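Local atomic coordinates of 6-phosphogluconolactonase (Trypanosoma cruzi, PDB entry 6VYE), a protein that probably hydrolyses 6-phosphoglucono-1,5-lactone to 6-phosphogluconate, the second step of the oxidative pentose phosphate pathway. Residues A[48-53]-A[58-63]; A[78-83]-A[159-164]; A[83-88]-A[93-98]; A[124-129]-A[203-208]; A[180-185]-A[191-196]. One frame throughout, in Å; residues are numbered along the deposited sequence.

Contact 1 (A[48-53]-A[58-63])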
# COMPACT_ATOMS: atom_id res chain seq x y z
N ILE A 48 -6.62 -5.71 4.62
CA ILE A 48 -6.09 -4.40 4.17
C ILE A 48 -4.55 -4.41 4.26
O ILE A 48 -4.02 -4.83 5.26
CB ILE A 48 -6.72 -3.26 4.96
CG1 ILE A 48 -6.30 -1.92 4.36
CG2 ILE A 48 -6.40 -3.36 6.45
CD1 ILE A 48 -7.18 -0.77 4.74
N ALA A 49 -3.86 -3.88 3.25
CA ALA A 49 -2.41 -3.67 3.31
C ALA A 49 -2.20 -2.17 3.48
O ALA A 49 -2.68 -1.40 2.58
CB ALA A 49 -1.73 -4.21 2.09
N LEU A 50 -1.61 -1.78 4.62
CA LEU A 50 -1.43 -0.37 5.03
C LEU A 50 -0.17 0.19 4.37
O LEU A 50 0.77 -0.56 4.18
CB LEU A 50 -1.30 -0.28 6.55
CG LEU A 50 -2.45 -0.83 7.39
CD1 LEU A 50 -2.17 -0.65 8.88
CD2 LEU A 50 -3.73 -0.15 7.03
N SER A 51 -0.18 1.47 4.01
CA SER A 51 1.06 2.22 3.66
C SER A 51 1.54 3.03 4.88
O SER A 51 0.72 3.29 5.82
CB SER A 51 0.80 3.12 2.49
OG SER A 51 -0.29 3.97 2.83
N GLY A 52 2.82 3.41 4.88
CA GLY A 52 3.41 4.38 5.84
C GLY A 52 3.29 5.82 5.35
O GLY A 52 2.68 6.05 4.30
N GLY A 53 3.84 6.77 6.10
CA GLY A 53 3.76 8.21 5.77
C GLY A 53 2.73 8.96 6.61
O GLY A 53 2.05 8.33 7.48
N MET A 58 -2.66 9.95 9.53
CA MET A 58 -3.88 10.72 9.86
C MET A 58 -5.12 9.90 9.57
O MET A 58 -6.06 10.02 10.33
CB MET A 58 -3.92 12.04 9.09
CG MET A 58 -2.92 13.02 9.63
SD MET A 58 -2.70 14.34 8.46
CE MET A 58 -4.29 15.14 8.68
N LEU A 59 -5.14 9.15 8.46
CA LEU A 59 -6.24 8.22 8.12
C LEU A 59 -6.41 7.22 9.27
O LEU A 59 -7.52 7.02 9.70
CB LEU A 59 -5.94 7.58 6.76
CG LEU A 59 -6.70 6.31 6.39
CD1 LEU A 59 -8.19 6.52 6.44
CD2 LEU A 59 -6.29 5.79 5.02
N TYR A 60 -5.32 6.67 9.81
CA TYR A 60 -5.37 5.62 10.85
C TYR A 60 -5.84 6.20 12.18
O TYR A 60 -6.59 5.48 12.91
CB TYR A 60 -4.05 4.87 11.00
CG TYR A 60 -3.48 4.32 9.72
CD1 TYR A 60 -4.26 4.06 8.63
CD2 TYR A 60 -2.11 4.07 9.64
CE1 TYR A 60 -3.71 3.54 7.46
CE2 TYR A 60 -1.54 3.61 8.47
CZ TYR A 60 -2.34 3.34 7.38
OH TYR A 60 -1.74 2.88 6.25
N SER A 61 -5.48 7.46 12.47
CA SER A 61 -5.94 8.19 13.68
C SER A 61 -7.42 8.50 13.53
O SER A 61 -8.15 8.42 14.51
CB SER A 61 -5.17 9.46 13.91
OG SER A 61 -3.79 9.17 13.83
N LEU A 62 -7.84 8.88 12.33
CA LEU A 62 -9.26 9.11 12.02
C LEU A 62 -10.06 7.81 12.24
O LEU A 62 -11.07 7.90 12.95
CB LEU A 62 -9.35 9.65 10.60
CG LEU A 62 -10.73 10.08 10.11
CD1 LEU A 62 -11.45 10.98 11.14
CD2 LEU A 62 -10.60 10.79 8.78
N LEU A 63 -9.61 6.66 11.73
CA LEU A 63 -10.28 5.34 11.91
C LEU A 63 -10.40 5.04 13.41
O LEU A 63 -11.47 4.52 13.84
CB LEU A 63 -9.49 4.22 11.20
CG LEU A 63 -9.60 4.22 9.67
CD1 LEU A 63 -8.55 3.34 9.02
CD2 LEU A 63 -10.97 3.79 9.22

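Contact 2 (A[78-83]-A[159-164])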
# COMPACT_ATOMS: atom_id res chain seq x y z
N ARG A 78 -8.41 -7.01 8.88
CA ARG A 78 -7.14 -7.67 9.21
C ARG A 78 -6.05 -6.85 8.52
O ARG A 78 -6.07 -6.69 7.29
CB ARG A 78 -7.19 -9.15 8.81
CG ARG A 78 -6.12 -9.98 9.46
CD ARG A 78 -6.04 -11.36 8.80
NE ARG A 78 -7.24 -12.16 9.06
CZ ARG A 78 -7.51 -12.80 10.21
NH1 ARG A 78 -6.69 -12.73 11.25
NH2 ARG A 78 -8.62 -13.47 10.33
N PHE A 79 -5.20 -6.26 9.36
CA PHE A 79 -4.22 -5.24 8.98
C PHE A 79 -2.90 -5.94 8.64
O PHE A 79 -2.26 -6.54 9.53
CB PHE A 79 -4.07 -4.22 10.11
CG PHE A 79 -5.31 -3.40 10.38
CD1 PHE A 79 -5.56 -2.25 9.65
CD2 PHE A 79 -6.19 -3.74 11.40
CE1 PHE A 79 -6.69 -1.49 9.88
CE2 PHE A 79 -7.33 -2.98 11.64
CZ PHE A 79 -7.54 -1.82 10.92
N PHE A 80 -2.49 -5.79 7.39
CA PHE A 80 -1.18 -6.20 6.83
C PHE A 80 -0.43 -4.93 6.40
O PHE A 80 -1.01 -3.87 6.45
CB PHE A 80 -1.40 -7.10 5.62
CG PHE A 80 -2.06 -8.42 5.91
CD1 PHE A 80 -3.44 -8.51 6.05
CD2 PHE A 80 -1.32 -9.59 6.01
CE1 PHE A 80 -4.06 -9.73 6.31
CE2 PHE A 80 -1.94 -10.80 6.30
CZ PHE A 80 -3.31 -10.87 6.47
N PHE A 81 0.81 -5.06 5.98
CA PHE A 81 1.64 -3.92 5.53
C PHE A 81 2.02 -4.15 4.07
O PHE A 81 2.43 -5.27 3.74
CB PHE A 81 2.83 -3.75 6.46
CG PHE A 81 2.40 -3.30 7.82
CD1 PHE A 81 2.33 -1.95 8.12
CD2 PHE A 81 1.93 -4.22 8.74
CE1 PHE A 81 1.89 -1.54 9.37
CE2 PHE A 81 1.44 -3.80 9.97
CZ PHE A 81 1.44 -2.46 10.28
N GLY A 82 1.80 -3.12 3.26
CA GLY A 82 2.21 -3.12 1.85
C GLY A 82 3.72 -3.09 1.75
O GLY A 82 4.25 -3.56 0.78
N ASP A 83 4.37 -2.46 2.73
CA ASP A 83 5.83 -2.48 2.89
C ASP A 83 6.19 -2.20 4.35
O ASP A 83 5.32 -1.72 5.16
CB ASP A 83 6.54 -1.50 1.94
CG ASP A 83 6.33 -0.04 2.25
OD1 ASP A 83 5.26 0.30 2.82
OD2 ASP A 83 7.24 0.76 1.89
N PRO A 159 -2.17 -14.32 -3.01
CA PRO A 159 -3.23 -13.89 -2.12
C PRO A 159 -3.95 -12.72 -2.78
O PRO A 159 -3.36 -11.96 -3.51
CB PRO A 159 -2.49 -13.52 -0.83
CG PRO A 159 -1.13 -13.09 -1.32
CD PRO A 159 -0.83 -13.95 -2.54
N VAL A 160 -5.25 -12.63 -2.54
CA VAL A 160 -6.13 -11.59 -3.10
C VAL A 160 -6.53 -10.71 -1.92
O VAL A 160 -7.27 -11.17 -1.07
CB VAL A 160 -7.32 -12.19 -3.86
CG1 VAL A 160 -8.34 -11.14 -4.29
CG2 VAL A 160 -6.85 -12.96 -5.08
N PHE A 161 -5.90 -9.55 -1.81
CA PHE A 161 -6.21 -8.52 -0.78
C PHE A 161 -7.55 -7.87 -1.12
O PHE A 161 -7.88 -7.69 -2.31
CB PHE A 161 -5.08 -7.52 -0.66
CG PHE A 161 -3.94 -7.97 0.23
CD1 PHE A 161 -3.99 -7.77 1.58
CD2 PHE A 161 -2.83 -8.61 -0.30
CE1 PHE A 161 -2.92 -8.12 2.38
CE2 PHE A 161 -1.78 -8.99 0.50
CZ PHE A 161 -1.85 -8.81 1.85
N ASP A 162 -8.38 -7.64 -0.11
CA ASP A 162 -9.61 -6.85 -0.25
C ASP A 162 -9.23 -5.37 -0.52
O ASP A 162 -9.79 -4.79 -1.46
CB ASP A 162 -10.47 -6.98 1.01
CG ASP A 162 -11.04 -8.36 1.18
OD1 ASP A 162 -11.75 -8.83 0.22
OD2 ASP A 162 -10.72 -8.99 2.20
N ILE A 163 -8.32 -4.79 0.27
CA ILE A 163 -7.95 -3.37 0.12
C ILE A 163 -6.43 -3.27 0.06
O ILE A 163 -5.75 -3.86 0.92
CB ILE A 163 -8.57 -2.49 1.22
CG1 ILE A 163 -10.07 -2.75 1.39
CG2 ILE A 163 -8.26 -1.03 0.94
CD1 ILE A 163 -10.75 -1.92 2.43
N VAL A 164 -5.91 -2.51 -0.91
CA VAL A 164 -4.49 -2.09 -0.84
C VAL A 164 -4.45 -0.56 -0.82
O VAL A 164 -4.95 0.07 -1.76
CB VAL A 164 -3.67 -2.69 -1.98
CG1 VAL A 164 -2.27 -2.08 -1.99
CG2 VAL A 164 -3.61 -4.21 -1.86

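Contact 3 (A[83-88]-A[93-98]). With PO4 (phosphate ion), chain D.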
# COMPACT_ATOMS: atom_id res chain seq x y z
N ASP A 83 4.37 -2.46 2.73
CA ASP A 83 5.83 -2.48 2.89
C ASP A 83 6.19 -2.20 4.35
O ASP A 83 5.32 -1.72 5.16
CB ASP A 83 6.54 -1.50 1.94
CG ASP A 83 6.33 -0.04 2.25
OD1 ASP A 83 5.26 0.30 2.82
OD2 ASP A 83 7.24 0.76 1.89
N GLU A 84 7.44 -2.51 4.66
CA GLU A 84 8.04 -2.29 5.99
C GLU A 84 9.54 -2.08 5.80
O GLU A 84 10.14 -2.83 5.01
CB GLU A 84 7.79 -3.49 6.90
CG GLU A 84 8.26 -3.24 8.33
CD GLU A 84 7.66 -1.98 8.96
OE1 GLU A 84 8.13 -0.84 8.61
OE2 GLU A 84 6.72 -2.14 9.76
N ARG A 85 10.09 -1.13 6.54
CA ARG A 85 11.55 -0.89 6.68
C ARG A 85 12.11 -1.94 7.62
O ARG A 85 11.47 -2.20 8.65
CB ARG A 85 11.79 0.52 7.20
CG ARG A 85 11.47 1.59 6.17
CD ARG A 85 9.98 1.84 6.03
NE ARG A 85 9.75 3.09 5.32
CZ ARG A 85 9.88 4.31 5.85
NH1 ARG A 85 10.23 4.47 7.12
NH2 ARG A 85 9.66 5.36 5.10
N LEU A 86 13.23 -2.56 7.26
CA LEU A 86 13.95 -3.52 8.13
C LEU A 86 14.76 -2.71 9.13
O LEU A 86 15.99 -2.56 8.97
CB LEU A 86 14.75 -4.49 7.27
CG LEU A 86 13.85 -5.51 6.58
CD1 LEU A 86 14.50 -6.13 5.34
CD2 LEU A 86 13.43 -6.57 7.58
N VAL A 87 14.02 -2.12 10.07
CA VAL A 87 14.50 -1.40 11.27
C VAL A 87 13.72 -1.99 12.45
O VAL A 87 12.75 -2.74 12.26
CB VAL A 87 14.30 0.11 11.13
CG1 VAL A 87 15.12 0.68 9.97
CG2 VAL A 87 12.85 0.49 10.96
N PRO A 88 14.15 -1.76 13.71
CA PRO A 88 13.42 -2.32 14.84
C PRO A 88 11.94 -1.91 14.80
O PRO A 88 11.63 -0.86 14.33
CB PRO A 88 14.20 -1.75 16.04
CG PRO A 88 15.59 -1.60 15.49
CD PRO A 88 15.37 -1.04 14.10
N GLU A 93 11.34 4.88 12.06
CA GLU A 93 11.21 4.53 10.62
C GLU A 93 10.36 3.27 10.41
O GLU A 93 10.24 2.85 9.23
CB GLU A 93 12.60 4.37 10.00
CG GLU A 93 13.21 5.69 9.54
CD GLU A 93 14.74 5.75 9.55
OE1 GLU A 93 15.37 4.67 9.40
OE2 GLU A 93 15.30 6.88 9.70
N SER A 94 9.78 2.68 11.47
CA SER A 94 8.90 1.48 11.38
C SER A 94 7.48 1.89 10.97
O SER A 94 6.88 2.70 11.69
CB SER A 94 8.90 0.71 12.67
OG SER A 94 7.88 -0.29 12.69
N ASN A 95 6.94 1.35 9.88
CA ASN A 95 5.51 1.54 9.50
C ASN A 95 4.60 0.92 10.58
O ASN A 95 3.56 1.52 10.94
CB ASN A 95 5.22 0.95 8.11
CG ASN A 95 5.90 1.72 6.99
OD1 ASN A 95 6.20 2.89 7.13
ND2 ASN A 95 6.13 1.09 5.86
N TYR A 96 4.99 -0.22 11.12
CA TYR A 96 4.23 -0.90 12.20
C TYR A 96 4.16 0.02 13.45
O TYR A 96 3.04 0.23 13.99
CB TYR A 96 4.79 -2.28 12.50
CG TYR A 96 4.12 -2.88 13.70
CD1 TYR A 96 2.75 -3.04 13.70
CD2 TYR A 96 4.82 -3.21 14.85
CE1 TYR A 96 2.09 -3.55 14.81
CE2 TYR A 96 4.17 -3.72 15.96
CZ TYR A 96 2.80 -3.90 15.93
OH TYR A 96 2.11 -4.39 16.99
N ASN A 97 5.29 0.61 13.84
CA ASN A 97 5.35 1.52 15.03
C ASN A 97 4.33 2.67 14.87
O ASN A 97 3.56 2.96 15.85
CB ASN A 97 6.76 2.07 15.24
CG ASN A 97 6.84 3.00 16.44
OD1 ASN A 97 6.56 2.58 17.55
ND2 ASN A 97 7.20 4.25 16.21
N MET A 98 4.29 3.29 13.69
CA MET A 98 3.39 4.44 13.40
C MET A 98 1.92 3.97 13.43
O MET A 98 1.09 4.63 14.08
CB MET A 98 3.75 5.07 12.04
CG MET A 98 2.82 6.19 11.61
SD MET A 98 1.27 5.66 10.73
CE MET A 98 1.85 5.50 9.04
P PO4 D . 9.47 5.79 1.18
O1 PO4 D . 8.99 4.46 0.52
O2 PO4 D . 8.30 6.50 1.77
O3 PO4 D . 10.08 6.72 0.16
O4 PO4 D . 10.52 5.45 2.23
O HOH W 1 7.92 -3.14 12.30

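Contact 4 (A[124-129]-A[203-208]). With PO4 (phosphate ion), chain D.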
# COMPACT_ATOMS: atom_id res chain seq x y z
N SER A 124 24.55 -7.37 12.19
CA SER A 124 25.19 -6.03 12.38
C SER A 124 24.68 -5.06 11.32
O SER A 124 24.33 -3.92 11.68
CB SER A 124 26.70 -6.14 12.36
OG SER A 124 27.12 -7.04 11.34
N LYS A 125 24.65 -5.49 10.05
CA LYS A 125 24.15 -4.68 8.90
C LYS A 125 23.21 -5.55 8.06
O LYS A 125 23.68 -6.58 7.52
CB LYS A 125 25.33 -4.14 8.08
CG LYS A 125 25.77 -2.71 8.35
CD LYS A 125 27.27 -2.56 8.64
CE LYS A 125 28.18 -2.99 7.51
NZ LYS A 125 28.15 -2.05 6.37
N VAL A 126 21.93 -5.15 7.96
CA VAL A 126 20.90 -5.84 7.12
C VAL A 126 21.38 -5.80 5.67
O VAL A 126 21.75 -4.72 5.21
CB VAL A 126 19.51 -5.21 7.27
CG1 VAL A 126 18.50 -5.83 6.30
CG2 VAL A 126 19.00 -5.32 8.70
N ALA A 127 21.39 -6.95 5.01
CA ALA A 127 21.76 -7.10 3.59
C ALA A 127 20.58 -7.71 2.83
O ALA A 127 19.57 -8.11 3.49
CB ALA A 127 23.01 -7.96 3.45
N CYS A 128 20.71 -7.78 1.50
CA CYS A 128 19.68 -8.27 0.55
C CYS A 128 19.13 -9.63 1.01
O CYS A 128 17.89 -9.79 0.98
CB CYS A 128 20.23 -8.40 -0.86
SG CYS A 128 18.94 -8.75 -2.07
N ASN A 129 19.99 -10.55 1.45
CA ASN A 129 19.60 -11.95 1.77
C ASN A 129 18.72 -11.97 3.02
O ASN A 129 17.85 -12.85 3.09
CB ASN A 129 20.79 -12.89 1.96
CG ASN A 129 20.36 -14.35 1.93
OD1 ASN A 129 19.90 -14.84 0.90
ND2 ASN A 129 20.46 -15.03 3.06
N LYS A 203 17.54 5.10 4.04
CA LYS A 203 18.43 4.16 3.33
C LYS A 203 18.48 2.84 4.07
O LYS A 203 19.54 2.49 4.62
CB LYS A 203 19.83 4.77 3.22
CG LYS A 203 19.86 6.10 2.50
CD LYS A 203 19.29 6.04 1.12
CE LYS A 203 19.61 7.28 0.31
NZ LYS A 203 19.07 7.19 -1.06
N VAL A 204 17.35 2.14 4.07
CA VAL A 204 17.20 0.79 4.68
C VAL A 204 16.50 -0.11 3.67
O VAL A 204 15.71 0.39 2.82
CB VAL A 204 16.43 0.87 6.02
CG1 VAL A 204 17.22 1.63 7.08
CG2 VAL A 204 15.04 1.48 5.85
N TRP A 205 16.81 -1.40 3.74
CA TRP A 205 16.13 -2.46 2.97
C TRP A 205 14.65 -2.46 3.35
O TRP A 205 14.32 -2.12 4.54
CB TRP A 205 16.82 -3.79 3.26
CG TRP A 205 18.00 -4.01 2.37
CD1 TRP A 205 19.32 -3.91 2.69
CD2 TRP A 205 17.95 -4.38 0.98
NE1 TRP A 205 20.10 -4.17 1.59
CE2 TRP A 205 19.29 -4.47 0.53
CE3 TRP A 205 16.92 -4.62 0.08
CZ2 TRP A 205 19.61 -4.79 -0.79
CZ3 TRP A 205 17.23 -4.94 -1.23
CH2 TRP A 205 18.56 -5.02 -1.65
N ARG A 206 13.78 -2.78 2.40
CA ARG A 206 12.33 -2.89 2.69
C ARG A 206 11.82 -4.21 2.14
O ARG A 206 12.42 -4.74 1.16
CB ARG A 206 11.55 -1.74 2.08
CG ARG A 206 11.91 -0.39 2.68
CD ARG A 206 12.76 0.38 1.73
NE ARG A 206 13.00 1.73 2.18
CZ ARG A 206 12.26 2.78 1.91
NH1 ARG A 206 11.13 2.65 1.25
NH2 ARG A 206 12.62 3.97 2.36
N VAL A 207 10.83 -4.75 2.84
CA VAL A 207 9.99 -5.86 2.33
C VAL A 207 8.77 -5.15 1.74
O VAL A 207 8.37 -4.15 2.33
CB VAL A 207 9.63 -6.83 3.47
CG1 VAL A 207 8.66 -7.90 3.00
CG2 VAL A 207 10.89 -7.45 4.06
N THR A 208 8.28 -5.60 0.59
CA THR A 208 7.21 -4.91 -0.15
C THR A 208 6.35 -5.96 -0.85
O THR A 208 6.89 -7.00 -1.29
CB THR A 208 7.76 -3.86 -1.14
OG1 THR A 208 6.68 -3.16 -1.75
CG2 THR A 208 8.64 -4.42 -2.23
P PO4 D . 9.47 5.79 1.18
O1 PO4 D . 8.99 4.46 0.52
O2 PO4 D . 8.30 6.50 1.77
O3 PO4 D . 10.08 6.72 0.16
O4 PO4 D . 10.52 5.45 2.23

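Contact 5 (A[180-185]-A[191-196])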
# COMPACT_ATOMS: atom_id res chain seq x y z
N GLY A 180 14.86 -0.51 -10.42
CA GLY A 180 16.13 -1.10 -9.96
C GLY A 180 15.91 -2.12 -8.85
O GLY A 180 16.89 -2.80 -8.48
N SER A 181 14.71 -2.25 -8.29
CA SER A 181 14.48 -3.21 -7.19
C SER A 181 14.10 -4.57 -7.77
O SER A 181 13.51 -4.63 -8.89
CB SER A 181 13.44 -2.72 -6.23
OG SER A 181 12.19 -2.64 -6.89
N GLN A 182 14.37 -5.59 -6.95
CA GLN A 182 13.88 -6.99 -7.10
C GLN A 182 12.37 -6.95 -7.32
O GLN A 182 11.87 -7.76 -8.10
CB GLN A 182 14.32 -7.77 -5.85
CG GLN A 182 15.86 -7.91 -5.69
CD GLN A 182 16.64 -6.74 -5.10
OE1 GLN A 182 16.09 -5.71 -4.66
NE2 GLN A 182 17.96 -6.88 -5.09
N ALA A 183 11.63 -6.03 -6.69
CA ALA A 183 10.16 -5.90 -6.85
C ALA A 183 9.76 -5.23 -8.18
O ALA A 183 8.55 -5.33 -8.56
CB ALA A 183 9.63 -5.10 -5.68
N GLU A 184 10.66 -4.48 -8.82
CA GLU A 184 10.28 -3.51 -9.88
C GLU A 184 9.24 -4.11 -10.82
O GLU A 184 8.25 -3.40 -11.08
CB GLU A 184 11.47 -3.08 -10.74
CG GLU A 184 11.06 -2.22 -11.93
CD GLU A 184 12.21 -1.78 -12.82
OE1 GLU A 184 13.36 -1.84 -12.37
OE2 GLU A 184 11.97 -1.39 -13.97
N SER A 185 9.44 -5.34 -11.32
CA SER A 185 8.56 -6.01 -12.32
C SER A 185 8.10 -7.39 -11.83
O SER A 185 7.75 -8.24 -12.68
CB SER A 185 9.28 -6.16 -13.66
OG SER A 185 10.20 -5.10 -13.87
N VAL A 191 5.36 -11.14 -2.51
CA VAL A 191 6.20 -10.24 -1.66
C VAL A 191 7.64 -10.30 -2.16
O VAL A 191 8.11 -11.36 -2.58
CB VAL A 191 6.16 -10.67 -0.18
CG1 VAL A 191 6.71 -9.56 0.71
CG2 VAL A 191 4.77 -11.11 0.27
N SER A 192 8.33 -9.18 -2.15
CA SER A 192 9.74 -9.08 -2.58
C SER A 192 10.42 -7.99 -1.75
O SER A 192 9.96 -7.70 -0.62
CB SER A 192 9.79 -8.81 -4.07
OG SER A 192 11.11 -8.96 -4.54
N VAL A 193 11.47 -7.39 -2.29
CA VAL A 193 12.33 -6.48 -1.49
C VAL A 193 12.70 -5.29 -2.36
O VAL A 193 12.58 -5.38 -3.59
CB VAL A 193 13.57 -7.21 -0.95
CG1 VAL A 193 13.21 -8.38 -0.06
CG2 VAL A 193 14.48 -7.67 -2.07
N GLY A 194 13.12 -4.22 -1.73
CA GLY A 194 13.55 -3.02 -2.43
C GLY A 194 14.41 -2.19 -1.53
O GLY A 194 14.19 -2.21 -0.28
N PHE A 195 15.42 -1.57 -2.13
CA PHE A 195 16.27 -0.54 -1.50
C PHE A 195 15.94 0.78 -2.18
O PHE A 195 15.75 0.82 -3.39
CB PHE A 195 17.74 -0.99 -1.56
CG PHE A 195 18.64 -0.21 -0.64
CD1 PHE A 195 18.88 -0.64 0.66
CD2 PHE A 195 19.17 1.02 -1.04
CE1 PHE A 195 19.67 0.10 1.52
CE2 PHE A 195 19.97 1.75 -0.17
CZ PHE A 195 20.21 1.30 1.10
N PRO A 196 15.86 1.91 -1.45
CA PRO A 196 15.45 3.16 -2.06
C PRO A 196 16.50 3.65 -3.06
O PRO A 196 17.68 3.29 -2.94
CB PRO A 196 15.27 4.10 -0.87
CG PRO A 196 16.15 3.51 0.20
CD PRO A 196 16.06 2.03 0.00

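Contact 1 (A[48-53]-A[58-63])
The phenol of Tyr60 reaches from its helix to the end of strand 46-50 and hydrogen-bonds to the backbone there. Its OH donates to the carbonyl oxygen of Ser51 at 2.5 Å, a short distance. The hydroxyl meets that oxygen in the carbonyl plane, on a lone pair, with a C=O...O angle of 136°, and Ser51 O in turn lies at the edge of the ring, near its plane. The backbone N of Ser51 is also close, 3.1 Å from Tyr60 OH, so the phenol oxygen sits right against the backbone where the strand gives way to loop.

Apolar packing comes from Leu50, through both methyls. CD2 touches the ring carbon Tyr60 CE1 at 3.7 Å, and CD1 stands over one face, displaced toward the rim. Leu50 CB closely approaches the hydroxyl, 3.2 Å from Tyr60 OH. With Tyr60 CG anti to its own carbonyl carbon (chi1 -52°), the ring leaves the helix toward the strand end and spans the gap between the two backbones, whose nearest CA atoms, those of Leu50 and Tyr60, are 9.2 Å apart.

This is strand-to-helix packing at a beta-alpha junction: after strand 46-50 the loop passes through Gly53, the N-cap residue of helix 54-66. Around the Tyr60 side chain lie Met98, Ala102 and Leu103 of helix 95-104 and Leu165 of strand 163-167, while Phe79 of strand 77-85 packs against Leu50.

Contact 2 (A[78-83]-A[159-164])
Phe161 turns the edge of its ring to the face of Phe80 in a T-shaped stack, with ring centroids 5.3 Å apart and planes at 86°. The leading atom is Phe161 CE1, which comes to 3.6 Å from Phe80 CG. It does not aim at the middle of the face but at the root of the ring: Phe80 CB is nearly as close to it, at 3.7 Å, and CD1 completes the patch. From the other partner's side, Phe80 CG lies in the plane of the Phe161 ring.

Phe80 belongs to strand 77-85 of the central mixed sheet, and Phe161 lies in the loop just ahead of strand 163-167. Strand 46-50 runs between those two strands, so the aromatic pair reaches across it on one side of the sheet. Phe161 also touches Ser47 of that intervening strand. The Phe80 ring packs further against Tyr138, Leu145 and Leu146 of helix 128-146.

Contact 3 (A[83-88]-A[93-98])
Glu84 grips the start of helix 95-104 with both carboxylate oxygens. OE1 takes the backbone N-H of Asn95 at 2.8 Å and OE2 that of Tyr96 at 2.9 Å, each on its syn lone pair, so the carboxylate spans two successive amides. OE1 also accepts from Arg85 N, on its anti lone pair. A bend at chi2 (55°) folds the Glu84 chain round to the helix end. A water links OE2 to Ser94 OG; Ser94 is the N-cap residue, and its hydroxyl accepts from Asn97 N at 3.0 Å.

Two further bonds tie side chains to backbone carbonyls. Asn95 ND2 donates almost straight to Asp83 O (3.0 Å, 168°); the oxygen lies in the amide plane, although the donor stands well above the carbonyl plane. Arg85 NH1 holds Glu93 O at 2.7 Å, close to the guanidinium plane, while Asn95 OD1 lies over one guanidinium face. Arg85 NH2 turns to the phosphate ion, meeting its O4 at 3.0 Å.

Van der Waals packing comes from Val87, whose CG2 rests 3.8 Å from Glu93 C and also touches Glu93 CB.

Arg206 and His173 also bind this phosphate, which is consistent with a pocket for the phosphate of a sugar substrate. The bond to Glu93 O would help fix the rotation of the Arg85 guanidinium, and the helix N terminus probably stabilises the negative charge of Glu84.

Contact 4 (A[124-129]-A[203-208])
The N terminus of helix 128-146 sits on the indole of Trp205, just ahead of strand 206-209, in a surface contact where an aromatic ring floors the first turn of a helix. Cys128 CA stands over the six-membered ring, 4.0 Å from its centroid and 20° off the ring normal, a CH-pi contact. Farther along the same ring, Cys128 CB meets Trp205 CZ2 at 3.7 Å. SG, placed anti to its backbone N (chi1 -171°), approaches the ring obliquely, 4.5 Å from the six-membered centroid, as a sulfur-aromatic contact.

The five-membered part of the indole lies under the backbone leading into the helix. The carbonyl carbon of Ala127, the N-cap residue, is 3.8 Å from Trp205 NE1 and over the same face as Cys128 CA. Val126 O comes to 3.6 Å from Trp205 CD1, and Val126 CG1 packs on Trp205 CB.

Strand 206-209 lies between 77-85 and 191-194 in the mixed sheet, and the indole packs on Val193 of the latter as well as stacking edge-to-face with Phe195. The next residue, Arg206, serves the anion site instead: NH2 donates to phosphate O4 at 2.6 Å and NH1 to O1 at 2.9 Å. Its bent chain also brings NE to a weak bond with Val204 O.

Contact 5 (A[180-185]-A[191-196])
The side-chain amide of Gln182 lies against Val193: methyl CG2 is 3.6 Å from OE1 and 3.8 Å from CD, and the two side chains cross at a slant. A bend at chi2 (80°) turns the amide back over this methyl; CG touches it too. On the Phe195 ring, the CD atom of Pro196 covers part of one face near the rim.

The backbones meet through a type I beta turn, Ser181 to Glu184, laid on strand 191-194. Ala183 N donates to Val193 O at 3.3 Å, but at 133° this bond is weak. The turn itself is closed by Glu184 N to Ser181 O, and the carboxylate of Glu184 reaches back to Gly180 N at 2.8 Å, in an almost straight bond.

Small groups do the remaining packing. Ser181 CB approaches Gly194 CA to 3.8 Å, while Ser192 OG lies 3.7 Å from Gln182 CB. Ala183 CB and Ser192 CB are 4.0 Å apart. Ser181 OG bonds to Phe178 O.

Strand 191-194 is the outermost strand on its side of the sheet and pairs with 206-209. With one weak bond across, the turn probably keeps its shape by its own internal hydrogen bonds and rests on the strand mainly through van der Waals contact.

From the N terminus, contact 1 closes first, a short strand-to-helix loop that ends before contact 2 opens. Contact 2 closes the long loop from strand 77-85 to strand 163-167, and contact 3 is nested inside it, sharing Asp83. Contact 4 opens within that same loop and closes after it, so contacts 2 and 4 cross; contact 5 lies wholly inside the loop of contact 4. All five reach one mixed sheet: strands 163-167, 46-50, 77-85, 206-209 and 191-194 stand side by side in that order. Leu86 pairs with Trp205 to join contacts 3 and 4, which also share the phosphate, and Arg206 pairs with Gly194 to join contacts 4 and 5.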